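Local atomic coordinates of putative cyclohexadienyl dehydrogenase and ADH prephenate dehydrogenase (PDB entry 4WJI), a protein that probably catalyses the NAD(P)-dependent oxidative decarboxylation of prephenate to 4-hydroxyphenylpyruvate, a step in tyrosine biosynthesis. Residues C145-P150 / E156-L161; A258-A263 / F273-R278; I186-P191 / T233-V238. All blocks are in the same frame, centred on the assembly; numbering follows the deposited sequence. Where two conformers were deposited one is given.

In the fold
All three contacts are buried, though interactions 1 and 2 each include one partly exposed residue, P149 and L275. Interaction 3 lies nearest the middle of the chain, interaction 1 further out, and interaction 2 furthest, its centre about 32 Å from the centre of the chain. Interaction 1 joins a strand to the helix that follows it in the nucleotide-binding domain and is wholly apolar. The other two are helix-helix contacts of the dimerization domain: helix 232-241 of interaction 3 is followed by helix 243-265 of interaction 2. Interaction 2 is again apolar, but interaction 3 gathers aromatic and polar side chains next to NADP and tyrosine. Interactions 2 and 3 border the second subunit; interaction 1 reaches it through I146, outside the contact itself.

Interaction 1: C145-P150 / E156-L161; sequences CILTPP and EAVARL
In the beta-alpha-beta unit formed by strand 144-147, helix 155-167 and strand 171-174, the end of the first strand and the loop after it pack against the first turns of the helix through L147 and P149 on one side and V158 and L161 on the other. The contact is entirely apolar, as suits the space between a sheet and the helix covering it. L147 supplies both of its methyl branches. CD2 meets CD2 of L161 at 3.7 Å, methyl against methyl, while CD1 lies more loosely beside V158, 4.3 Å from its CG1. The leucine CG stands anti to the carbonyl carbon (chi1 -54°), and the fork beyond it divides its methyls between two helix residues. V158 and L161 are three positions apart, close to one helical turn, and therefore both face the strand. V158 also uses its other branch: CG2 reaches the ring of P149, 3.9 Å from CB and 4.0 Å from CG, the two side chains crossing at about a right angle. The proline carries the apolar surface beyond the strand into the loop, where its compact ring needs no polar partner for the side chain. The beta-branched valine, with its methyls held close to the backbone, can serve strand and loop together. L161 also packs on V119 of strand 117-123 and T95 of strand 93-96, tying this helix to neighbouring strands. On the strand side, C145 and L147 make backbone hydrogen bonds with strand 171-174, including bonds to D173. A helix laid over its own strand by a few aliphatic side chains, with the next strand alongside in parallel, is typical of a beta-alpha-beta crossover in a Rossmann-type nucleotide-binding domain, here placed beyond the antiparallel junction with strand 117-123.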
loop_
_atom_site.group_PDB
_atom_site.type_symbol
_atom_site.label_atom_id
_atom_site.label_comp_id
_atom_site.label_asym_id
_atom_site.label_seq_id
_atom_site.Cartn_x
_atom_site.Cartn_y
_atom_site.Cartn_z
ATOM N N CYS A 145 2.735 15.297 -14.255
ATOM C CA CYS A 145 1.431 15.925 -14.502
ATOM C C CYS A 145 1.083 15.676 -15.967
ATOM O O CYS A 145 1.955 15.772 -16.845
ATOM C CB CYS A 145 1.471 17.407 -14.193
ATOM S SG CYS A 145 -0.127 18.175 -14.511
ATOM N N ILE A 146 -0.165 15.286 -16.210
ATOM C CA ILE A 146 -0.629 14.985 -17.558
ATOM C C ILE A 146 -1.593 16.075 -18.004
ATOM O O ILE A 146 -2.587 16.364 -17.334
ATOM C CB ILE A 146 -1.324 13.593 -17.636
ATOM C CG1 ILE A 146 -0.383 12.455 -17.194
ATOM C CG2 ILE A 146 -1.876 13.340 -19.023
ATOM C CD1 ILE A 146 -1.074 11.134 -16.960
ATOM N N LEU A 147 -1.291 16.672 -19.141
ATOM C CA LEU A 147 -2.222 17.587 -19.819
ATOM C C LEU A 147 -2.923 16.899 -20.959
ATOM O O LEU A 147 -2.320 16.077 -21.655
ATOM C CB LEU A 147 -1.479 18.813 -20.335
ATOM C CG LEU A 147 -0.639 19.623 -19.353
ATOM C CD1 LEU A 147 0.040 20.827 -20.023
ATOM C CD2 LEU A 147 -1.480 20.035 -18.158
ATOM N N THR A 148 -4.201 17.241 -21.168
ATOM C CA THR A 148 -4.969 16.565 -22.237
ATOM C C THR A 148 -5.704 17.639 -23.114
ATOM O O THR A 148 -6.932 17.695 -23.151
ATOM C CB THR A 148 -5.946 15.481 -21.691
ATOM O OG1 THR A 148 -6.997 16.101 -20.939
ATOM C CG2 THR A 148 -5.258 14.515 -20.809
ATOM N N PRO A 149 -4.935 18.539 -23.789
ATOM C CA PRO A 149 -5.597 19.582 -24.595
ATOM C C PRO A 149 -6.370 19.002 -25.769
ATOM O O PRO A 149 -5.835 18.196 -26.501
ATOM C CB PRO A 149 -4.443 20.422 -25.127
ATOM C CG PRO A 149 -3.210 19.699 -24.825
ATOM C CD PRO A 149 -3.470 18.558 -23.925
ATOM N N PRO A 150 -7.622 19.424 -25.947
ATOM C CA PRO A 150 -8.345 19.006 -27.150
ATOM C C PRO A 150 -7.645 19.530 -28.427
ATOM O O PRO A 150 -6.894 20.469 -28.413
ATOM C CB PRO A 150 -9.737 19.612 -26.941
ATOM C CG PRO A 150 -9.891 19.733 -25.461
ATOM C CD PRO A 150 -8.512 20.044 -24.943
ATOM N N GLU A 156 0.203 28.278 -27.291
ATOM C CA GLU A 156 0.836 29.139 -26.304
ATOM C C GLU A 156 0.201 28.926 -24.928
ATOM O O GLU A 156 0.925 28.897 -23.934
ATOM C CB GLU A 156 0.807 30.604 -26.709
ATOM C CG GLU A 156 1.832 31.461 -25.957
ATOM C CD GLU A 156 1.227 32.391 -24.942
ATOM O OE1 GLU A 156 -0.017 32.503 -24.904
ATOM O OE2 GLU A 156 2.007 33.025 -24.191
ATOM N N ALA A 157 -1.106 28.753 -24.875
ATOM C CA ALA A 157 -1.791 28.427 -23.624
ATOM C C ALA A 157 -1.250 27.099 -23.034
ATOM O O ALA A 157 -0.949 27.010 -21.838
ATOM C CB ALA A 157 -3.313 28.388 -23.838
ATOM N N VAL A 158 -1.084 26.092 -23.887
ATOM C CA VAL A 158 -0.575 24.800 -23.431
ATOM C C VAL A 158 0.855 25.003 -22.879
ATOM O O VAL A 158 1.183 24.507 -21.835
ATOM C CB VAL A 158 -0.617 23.718 -24.544
ATOM C CG1 VAL A 158 -0.085 22.438 -24.021
ATOM C CG2 VAL A 158 -2.034 23.515 -25.050
ATOM N N ALA A 159 1.704 25.722 -23.598
ATOM C CA ALA A 159 3.060 25.999 -23.148
ATOM C C ALA A 159 3.100 26.733 -21.822
ATOM O O ALA A 159 3.957 26.446 -20.991
ATOM C CB ALA A 159 3.813 26.810 -24.202
ATOM N N ARG A 160 2.200 27.687 -21.602
ATOM C CA ARG A 160 2.189 28.378 -20.310
ATOM C C ARG A 160 1.807 27.451 -19.150
ATOM O O ARG A 160 2.354 27.566 -18.047
ATOM C CB ARG A 160 1.263 29.589 -20.318
ATOM C CG ARG A 160 1.744 30.727 -21.211
ATOM C CD ARG A 160 0.781 31.897 -21.171
ATOM N NE ARG A 160 0.933 32.690 -19.941
ATOM C CZ ARG A 160 0.142 33.725 -19.623
ATOM N NH1 ARG A 160 -0.915 33.994 -20.379
ATOM N NH2 ARG A 160 0.373 34.454 -18.526
ATOM N N LEU A 161 0.871 26.557 -19.406
ATOM C CA LEU A 161 0.470 25.570 -18.383
ATOM C C LEU A 161 1.590 24.551 -18.144
ATOM O O LEU A 161 1.875 24.185 -16.985
ATOM C CB LEU A 161 -0.847 24.923 -18.735
ATOM C CG LEU A 161 -1.505 24.200 -17.582
ATOM C CD1 LEU A 161 -1.819 25.071 -16.373
ATOM C CD2 LEU A 161 -2.767 23.505 -18.058
#

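Interaction 2: A258-A263 / F273-R278; sequences ASLQRA and FDLFTR
L260 and L275 meet methyl to methyl where helix 243-265 packs against helix 269-278, and this pair is the tight part of the contact. CD2 of L275 stands before the fork of the opposing leucine, 3.7 Å from L260 CD1 and 3.7 Å from L260 CD2, with the side chains crossing at about a right angle. Each leucine has CG anti to its backbone N (chi1 -168° for L260 and 170° for L275), which extends both branched ends into the gap between the helices. Leucine suits these places because its branched apolar end bridges that gap and needs no polar partner. The F276 ring is looser: its CE1 lies 4.5 Å from L260 CD1, which approaches obliquely. That ring instead stacks with Y196 of the second subunit. On the more exposed side, T277 OG1 donates a 2.8 Å hydrogen bond to F273 O from above the carbonyl plane, while T277 N binds the same oxygen from the opposite face. R278 NH1 forms salt bridges with D203 and D204 of the second subunit. The chemistry thus implies non-directional dispersion and hydrophobic packing between the helices, while the directional polar bonds described here lie at the helix surface and the dimer interface.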
loop_
_atom_site.group_PDB
_atom_site.type_symbol
_atom_site.label_atom_id
_atom_site.label_comp_id
_atom_site.label_asym_id
_atom_site.label_seq_id
_atom_site.Cartn_x
_atom_site.Cartn_y
_atom_site.Cartn_z
ATOM N N ALA A 258 -9.339 -15.288 -10.813
ATOM C CA ALA A 258 -9.862 -16.678 -10.949
ATOM C C ALA A 258 -8.787 -17.676 -11.232
ATOM O O ALA A 258 -8.793 -18.792 -10.685
ATOM C CB ALA A 258 -10.909 -16.744 -12.067
ATOM N N SER A 259 -7.846 -17.304 -12.076
ATOM C CA SER A 259 -6.719 -18.185 -12.411
ATOM C C SER A 259 -5.766 -18.373 -11.220
ATOM O O SER A 259 -5.303 -19.490 -10.938
ATOM C CB SER A 259 -5.964 -17.622 -13.606
ATOM O OG SER A 259 -6.797 -17.581 -14.747
ATOM N N LEU A 260 -5.489 -17.308 -10.494
ATOM C CA LEU A 260 -4.677 -17.424 -9.280
ATOM C C LEU A 260 -5.378 -18.277 -8.204
ATOM O O LEU A 260 -4.754 -19.119 -7.574
ATOM C CB LEU A 260 -4.351 -16.020 -8.753
ATOM C CG LEU A 260 -3.304 -15.831 -7.675
ATOM C CD1 LEU A 260 -2.043 -16.589 -7.978
ATOM C CD2 LEU A 260 -3.017 -14.328 -7.570
ATOM N N GLN A 261 -6.688 -18.081 -8.019
ATOM C CA GLN A 261 -7.466 -18.861 -7.105
ATOM C C GLN A 261 -7.380 -20.359 -7.481
ATOM O O GLN A 261 -7.262 -21.222 -6.573
ATOM C CB GLN A 261 -8.908 -18.375 -7.109
ATOM C CG GLN A 261 -9.808 -18.943 -6.052
ATOM C CD GLN A 261 -10.510 -20.201 -6.511
ATOM O OE1 GLN A 261 -10.267 -20.705 -7.623
ATOM N NE2 GLN A 261 -11.381 -20.730 -5.654
ATOM N N ARG A 262 -7.426 -20.665 -8.769
ATOM C CA ARG A 262 -7.339 -22.057 -9.214
ATOM C C ARG A 262 -5.943 -22.638 -8.927
ATOM O O ARG A 262 -5.838 -23.788 -8.459
ATOM C CB ARG A 262 -7.648 -22.139 -10.702
ATOM C CG ARG A 262 -7.795 -23.553 -11.189
ATOM C CD ARG A 262 -8.329 -23.648 -12.626
ATOM N NE ARG A 262 -7.336 -23.099 -13.555
ATOM C CZ ARG A 262 -7.451 -21.957 -14.233
ATOM N NH1 ARG A 262 -8.556 -21.213 -14.151
ATOM N NH2 ARG A 262 -6.455 -21.562 -15.027
ATOM N N ALA A 263 -4.879 -21.867 -9.164
ATOM C CA ALA A 263 -3.509 -22.308 -8.787
ATOM C C ALA A 263 -3.392 -22.596 -7.280
ATOM O O ALA A 263 -2.765 -23.590 -6.871
ATOM C CB ALA A 263 -2.479 -21.277 -9.199
ATOM N N PHE A 273 4.970 -19.401 -8.012
ATOM C CA PHE A 273 6.337 -18.882 -8.029
ATOM C C PHE A 273 6.624 -17.994 -9.263
ATOM O O PHE A 273 7.214 -16.907 -9.135
ATOM C CB PHE A 273 7.339 -20.033 -7.970
ATOM C CG PHE A 273 8.752 -19.584 -7.805
ATOM C CD1 PHE A 273 9.285 -19.404 -6.540
ATOM C CD2 PHE A 273 9.552 -19.345 -8.907
ATOM C CE1 PHE A 273 10.600 -19.008 -6.388
ATOM C CE2 PHE A 273 10.859 -18.940 -8.753
ATOM C CZ PHE A 273 11.368 -18.740 -7.490
ATOM N N ASP A 274 6.176 -18.452 -10.428
ATOM C CA ASP A 274 6.358 -17.701 -11.662
ATOM C C ASP A 274 5.632 -16.330 -11.622
ATOM O O ASP A 274 6.202 -15.307 -11.998
ATOM C CB ASP A 274 5.880 -18.529 -12.851
ATOM C CG ASP A 274 6.799 -19.727 -13.152
ATOM O OD1 ASP A 274 7.944 -19.786 -12.622
ATOM O OD2 ASP A 274 6.369 -20.606 -13.936
ATOM N N LEU A 275 4.377 -16.293 -11.141
ATOM C CA LEU A 275 3.664 -15.029 -11.031
ATOM C C LEU A 275 4.397 -14.096 -10.077
ATOM O O LEU A 275 4.602 -12.899 -10.370
ATOM C CB LEU A 275 2.212 -15.132 -10.522
ATOM C CG LEU A 275 1.507 -13.764 -10.165
ATOM C CD1 LEU A 275 1.307 -12.717 -11.296
ATOM C CD2 LEU A 275 0.158 -14.032 -9.502
ATOM N N PHE A 276 4.771 -14.617 -8.923
ATOM C CA PHE A 276 5.368 -13.780 -7.888
ATOM C C PHE A 276 6.765 -13.284 -8.273
ATOM O O PHE A 276 7.194 -12.209 -7.843
ATOM C CB PHE A 276 5.416 -14.548 -6.550
ATOM C CG PHE A 276 4.070 -15.008 -6.037
ATOM C CD1 PHE A 276 2.862 -14.521 -6.550
ATOM C CD2 PHE A 276 4.012 -15.964 -5.016
ATOM C CE1 PHE A 276 1.657 -14.962 -6.057
ATOM C CE2 PHE A 276 2.811 -16.391 -4.511
ATOM C CZ PHE A 276 1.625 -15.912 -5.032
ATOM N N THR A 277 7.462 -14.047 -9.101
ATOM C CA THR A 277 8.742 -13.602 -9.673
ATOM C C THR A 277 8.546 -12.462 -10.674
ATOM O O THR A 277 9.299 -11.487 -10.640
ATOM C CB THR A 277 9.447 -14.804 -10.358
ATOM O OG1 THR A 277 9.786 -15.739 -9.309
ATOM C CG2 THR A 277 10.732 -14.390 -11.108
ATOM N N ARG A 278 7.537 -12.607 -11.533
ATOM C CA ARG A 278 7.303 -11.675 -12.650
ATOM C C ARG A 278 6.979 -10.279 -12.111
ATOM O O ARG A 278 7.407 -9.261 -12.640
ATOM C CB ARG A 278 6.165 -12.212 -13.530
ATOM C CG ARG A 278 5.701 -11.291 -14.631
ATOM C CD ARG A 278 4.998 -12.065 -15.751
ATOM N NE ARG A 278 3.703 -12.643 -15.370
ATOM C CZ ARG A 278 2.541 -11.978 -15.333
ATOM N NH1 ARG A 278 2.476 -10.679 -15.610
ATOM N NH2 ARG A 278 1.429 -12.620 -15.000
#

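Interaction 3: I186-P191 / T233-V238; sequences IVSHLP and TMWRDV. With NAP (NADP nicotinamide-adenine-dinucleotide phosphate), chain B; TYR (tyrosine), chain C.
The CH-pi contact between V238 and H189 is the closest approach between segments 186-191 and 233-238. V238 CG1 stands over the centre of one imidazole face, 3.4 Å from its centroid and only 2° off the ring normal. With CG1 anti to the backbone N, the valine presents this compact methyl to a flat surface that fits it. Between the aromatic rings of H189 and W235 the meeting is oblique, planes at 73°, with H189 CD2 3.8 Å from W235 CZ3; the indole itself stacks with H192. At the indole edge, in its plane, S188 OG lies 3.7 Å from W235 CH2; the small serine side chain lets that edge come close. The polar bonds do not join the two segments. S188 OG is hydrogen-bonded to S219 O of the second subunit, and H189 ND1 to N242 ND2, which helps fix the imidazole's rotation. R236 grips D237 side-on, with NE and NH2 both 3.0 Å from OD1, in a salt bridge on the helix itself. Ligand contacts complete the site. The extended selenomethionine M234 brings SE to 3.3 Å from N7N of the NADP nicotinamide, while its CE lies 3.7 Å from CE1 of the bound tyrosine. W235 CZ2 approaches that same tyrosine carbon at 3.9 Å, so the helix walls both ligands. The axes of the short segments 186-191 and 233-238 approach to 11.3 Å at 110°, with helix 243-265 against H189 and L190, and the loop holding S99 beside M234.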
loop_
_atom_site.group_PDB
_atom_site.type_symbol
_atom_site.label_atom_id
_atom_site.label_comp_id
_atom_site.label_asym_id
_atom_site.label_seq_id
_atom_site.Cartn_x
_atom_site.Cartn_y
_atom_site.Cartn_z
ATOM N N ILE A 186 -5.984 1.774 -14.698
ATOM C CA ILE A 186 -5.128 0.711 -14.139
ATOM C C ILE A 186 -4.177 1.214 -13.076
ATOM O O ILE A 186 -3.972 0.489 -12.110
ATOM C CB ILE A 186 -4.420 -0.130 -15.242
ATOM C CG1 ILE A 186 -3.631 -1.292 -14.640
ATOM C CG2 ILE A 186 -3.529 0.714 -16.129
ATOM C CD1 ILE A 186 -4.501 -2.283 -13.851
ATOM N N VAL A 187 -3.548 2.389 -13.265
ATOM C CA VAL A 187 -2.509 2.829 -12.288
ATOM C C VAL A 187 -3.105 3.480 -11.054
ATOM O O VAL A 187 -2.402 3.634 -10.035
ATOM C CB VAL A 187 -1.408 3.797 -12.828
ATOM C CG1 VAL A 187 -0.540 3.141 -13.889
ATOM C CG2 VAL A 187 -1.989 5.122 -13.304
ATOM N N SER A 188 -4.378 3.884 -11.084
ATOM C CA SER A 188 -4.956 4.593 -9.948
ATOM C C SER A 188 -6.336 4.099 -9.537
ATOM O O SER A 188 -6.575 3.811 -8.377
ATOM C CB SER A 188 -5.045 6.103 -10.297
ATOM O OG SER A 188 -5.595 6.833 -9.207
ATOM N N HIS A 189 -7.274 4.037 -10.487
ATOM C CA HIS A 189 -8.637 3.789 -10.114
ATOM C C HIS A 189 -8.889 2.363 -9.630
ATOM O O HIS A 189 -9.473 2.185 -8.566
ATOM C CB HIS A 189 -9.614 4.215 -11.224
ATOM C CG HIS A 189 -9.383 5.627 -11.671
ATOM N ND1 HIS A 189 -9.853 6.096 -12.880
ATOM C CD2 HIS A 189 -8.658 6.634 -11.126
ATOM C CE1 HIS A 189 -9.488 7.356 -13.024
ATOM N NE2 HIS A 189 -8.743 7.703 -11.972
ATOM N N LEU A 190 -8.422 1.387 -10.402
ATOM C CA LEU A 190 -8.515 -0.006 -9.963
ATOM C C LEU A 190 -7.814 -0.221 -8.630
ATOM O O LEU A 190 -8.402 -0.813 -7.712
ATOM C CB LEU A 190 -8.035 -0.981 -11.045
ATOM C CG LEU A 190 -8.189 -2.468 -10.687
ATOM C CD1 LEU A 190 -9.660 -2.820 -10.557
ATOM C CD2 LEU A 190 -7.527 -3.380 -11.697
ATOM N N PRO A 191 -6.570 0.294 -8.458
ATOM C CA PRO A 191 -5.937 0.122 -7.121
ATOM C C PRO A 191 -6.819 0.635 -5.974
ATOM O O PRO A 191 -6.961 -0.054 -4.939
ATOM C CB PRO A 191 -4.626 0.930 -7.268
ATOM C CG PRO A 191 -4.267 0.724 -8.709
ATOM C CD PRO A 191 -5.602 0.746 -9.455
ATOM N N THR A 233 -16.470 11.306 -1.550
ATOM C CA THR A 233 -17.044 12.058 -2.666
ATOM C C THR A 233 -16.136 11.995 -3.891
ATOM O O THR A 233 -16.621 11.738 -5.016
ATOM C CB THR A 233 -17.341 13.515 -2.286
ATOM O OG1 THR A 233 -18.227 13.554 -1.152
ATOM C CG2 THR A 233 -17.972 14.259 -3.401
HETATM N N MSE A 234 -14.836 12.224 -3.680
HETATM C CA MSE A 234 -13.861 12.178 -4.772
HETATM C C MSE A 234 -13.962 10.851 -5.480
HETATM O O MSE A 234 -13.993 10.794 -6.712
HETATM C CB MSE A 234 -12.435 12.368 -4.206
HETATM C CG MSE A 234 -11.317 12.108 -5.217
HETATM SE SE MSE A 234 -9.618 12.586 -4.437
HETATM C CE MSE A 234 -8.615 11.580 -5.715
ATOM N N TRP A 235 -13.929 9.746 -4.713
ATOM C CA TRP A 235 -13.860 8.423 -5.323
ATOM C C TRP A 235 -15.184 7.922 -5.861
ATOM O O TRP A 235 -15.173 7.220 -6.878
ATOM C CB TRP A 235 -13.170 7.407 -4.353
ATOM C CG TRP A 235 -11.696 7.705 -4.389
ATOM C CD1 TRP A 235 -10.955 8.385 -3.469
ATOM C CD2 TRP A 235 -10.820 7.429 -5.495
ATOM N NE1 TRP A 235 -9.675 8.530 -3.932
ATOM C CE2 TRP A 235 -9.558 7.944 -5.168
ATOM C CE3 TRP A 235 -10.979 6.758 -6.704
ATOM C CZ2 TRP A 235 -8.470 7.845 -6.045
ATOM C CZ3 TRP A 235 -9.926 6.691 -7.554
ATOM C CH2 TRP A 235 -8.682 7.238 -7.236
ATOM N N ARG A 236 -16.302 8.289 -5.238
ATOM C CA ARG A 236 -17.612 8.079 -5.846
ATOM C C ARG A 236 -17.595 8.706 -7.242
ATOM O O ARG A 236 -17.969 8.057 -8.251
ATOM C CB ARG A 236 -18.725 8.667 -4.998
ATOM C CG ARG A 236 -20.098 8.604 -5.670
ATOM C CD ARG A 236 -21.069 9.568 -5.049
ATOM N NE ARG A 236 -20.704 10.922 -5.355
ATOM C CZ ARG A 236 -21.204 11.997 -4.774
ATOM N NH1 ARG A 236 -22.068 11.875 -3.777
ATOM N NH2 ARG A 236 -20.831 13.202 -5.192
ATOM N N ASP A 237 -17.176 9.968 -7.308
ATOM C CA ASP A 237 -17.221 10.646 -8.599
ATOM C C ASP A 237 -16.316 9.996 -9.662
ATOM O O ASP A 237 -16.689 9.915 -10.835
ATOM C CB ASP A 237 -16.922 12.124 -8.439
ATOM C CG ASP A 237 -18.082 12.901 -7.849
ATOM O OD1 ASP A 237 -19.141 12.319 -7.444
ATOM O OD2 ASP A 237 -17.950 14.177 -7.862
ATOM N N VAL A 238 -15.099 9.570 -9.283
ATOM C CA VAL A 238 -14.248 8.881 -10.263
ATOM C C VAL A 238 -14.926 7.625 -10.823
ATOM O O VAL A 238 -14.881 7.363 -12.037
ATOM C CB VAL A 238 -12.879 8.513 -9.621
ATOM C CG1 VAL A 238 -12.080 7.619 -10.530
ATOM C CG2 VAL A 238 -12.066 9.742 -9.358
HETATM P PA NAP B . -10.777 17.988 -1.318
HETATM O O1A NAP B . -9.568 18.158 -0.481
HETATM O O2A NAP B . -11.969 17.239 -0.827
HETATM O O5B NAP B . -11.289 19.452 -1.735
HETATM C C5B NAP B . -12.550 19.612 -2.372
HETATM C C4B NAP B . -12.797 21.056 -2.807
HETATM O O4B NAP B . -13.915 21.066 -3.686
HETATM C C3B NAP B . -13.193 21.960 -1.653
HETATM O O3B NAP B . -12.874 23.313 -1.936
HETATM C C2B NAP B . -14.695 21.856 -1.641
HETATM O O2B NAP B . -15.303 23.007 -1.127
HETATM C C1B NAP B . -15.000 21.774 -3.112
HETATM N N9A NAP B . -16.283 21.133 -3.511
HETATM C C8A NAP B . -16.750 19.950 -3.148
HETATM N N7A NAP B . -17.885 19.628 -3.714
HETATM C C5A NAP B . -18.187 20.696 -4.504
HETATM C C6A NAP B . -19.272 20.979 -5.357
HETATM N N6A NAP B . -20.283 20.103 -5.515
HETATM N N1A NAP B . -19.242 22.121 -6.012
HETATM C C2A NAP B . -18.229 22.954 -5.842
HETATM N N3A NAP B . -17.180 22.787 -5.059
HETATM C C4A NAP B . -17.192 21.640 -4.393
HETATM O O3 NAP B . -10.388 17.402 -2.758
HETATM P PN NAP B . -9.018 17.296 -3.572
HETATM O O1N NAP B . -8.360 16.114 -3.066
HETATM O O2N NAP B . -8.315 18.578 -3.585
HETATM O O5D NAP B . -9.553 16.917 -5.047
HETATM C C5D NAP B . -9.943 17.892 -5.981
HETATM C C4D NAP B . -9.783 17.315 -7.385
HETATM O O4D NAP B . -8.450 16.868 -7.531
HETATM C C3D NAP B . -10.643 16.116 -7.648
HETATM O O3D NAP B . -11.169 16.184 -8.963
HETATM C C2D NAP B . -9.713 14.935 -7.503
HETATM O O2D NAP B . -10.151 13.871 -8.307
HETATM C C1D NAP B . -8.428 15.559 -8.046
HETATM N N1N NAP B . -7.175 14.991 -7.524
HETATM C C2N NAP B . -7.095 14.545 -6.269
HETATM C C3N NAP B . -5.927 14.011 -5.779
HETATM C C7N NAP B . -5.777 13.462 -4.379
HETATM O O7N NAP B . -4.861 12.723 -4.141
HETATM N N7N NAP B . -6.664 13.827 -3.480
HETATM C C4N NAP B . -4.842 13.964 -6.613
HETATM C C5N NAP B . -4.951 14.455 -7.888
HETATM C C6N NAP B . -6.140 14.945 -8.354
HETATM P P2B NAP B . -15.974 23.028 0.335
HETATM O O1X NAP B . -15.000 22.380 1.261
HETATM O O2X NAP B . -16.163 24.493 0.603
HETATM O O3X NAP B . -17.277 22.251 0.303
HETATM N N TYR C . -4.303 10.121 -3.213
HETATM C CA TYR C . -3.408 9.062 -3.749
HETATM C C TYR C . -2.461 8.609 -2.671
HETATM O O TYR C . -2.581 9.112 -1.557
HETATM C CB TYR C . -2.632 9.560 -4.974
HETATM C CG TYR C . -3.496 10.031 -6.138
HETATM C CD1 TYR C . -4.847 9.701 -6.252
HETATM C CD2 TYR C . -2.947 10.821 -7.114
HETATM C CE1 TYR C . -5.610 10.150 -7.317
HETATM C CE2 TYR C . -3.668 11.252 -8.199
HETATM C CZ TYR C . -5.000 10.947 -8.304
HETATM O OH TYR C . -5.755 11.423 -9.343
HETATM O OXT TYR C . -1.596 7.748 -2.959
#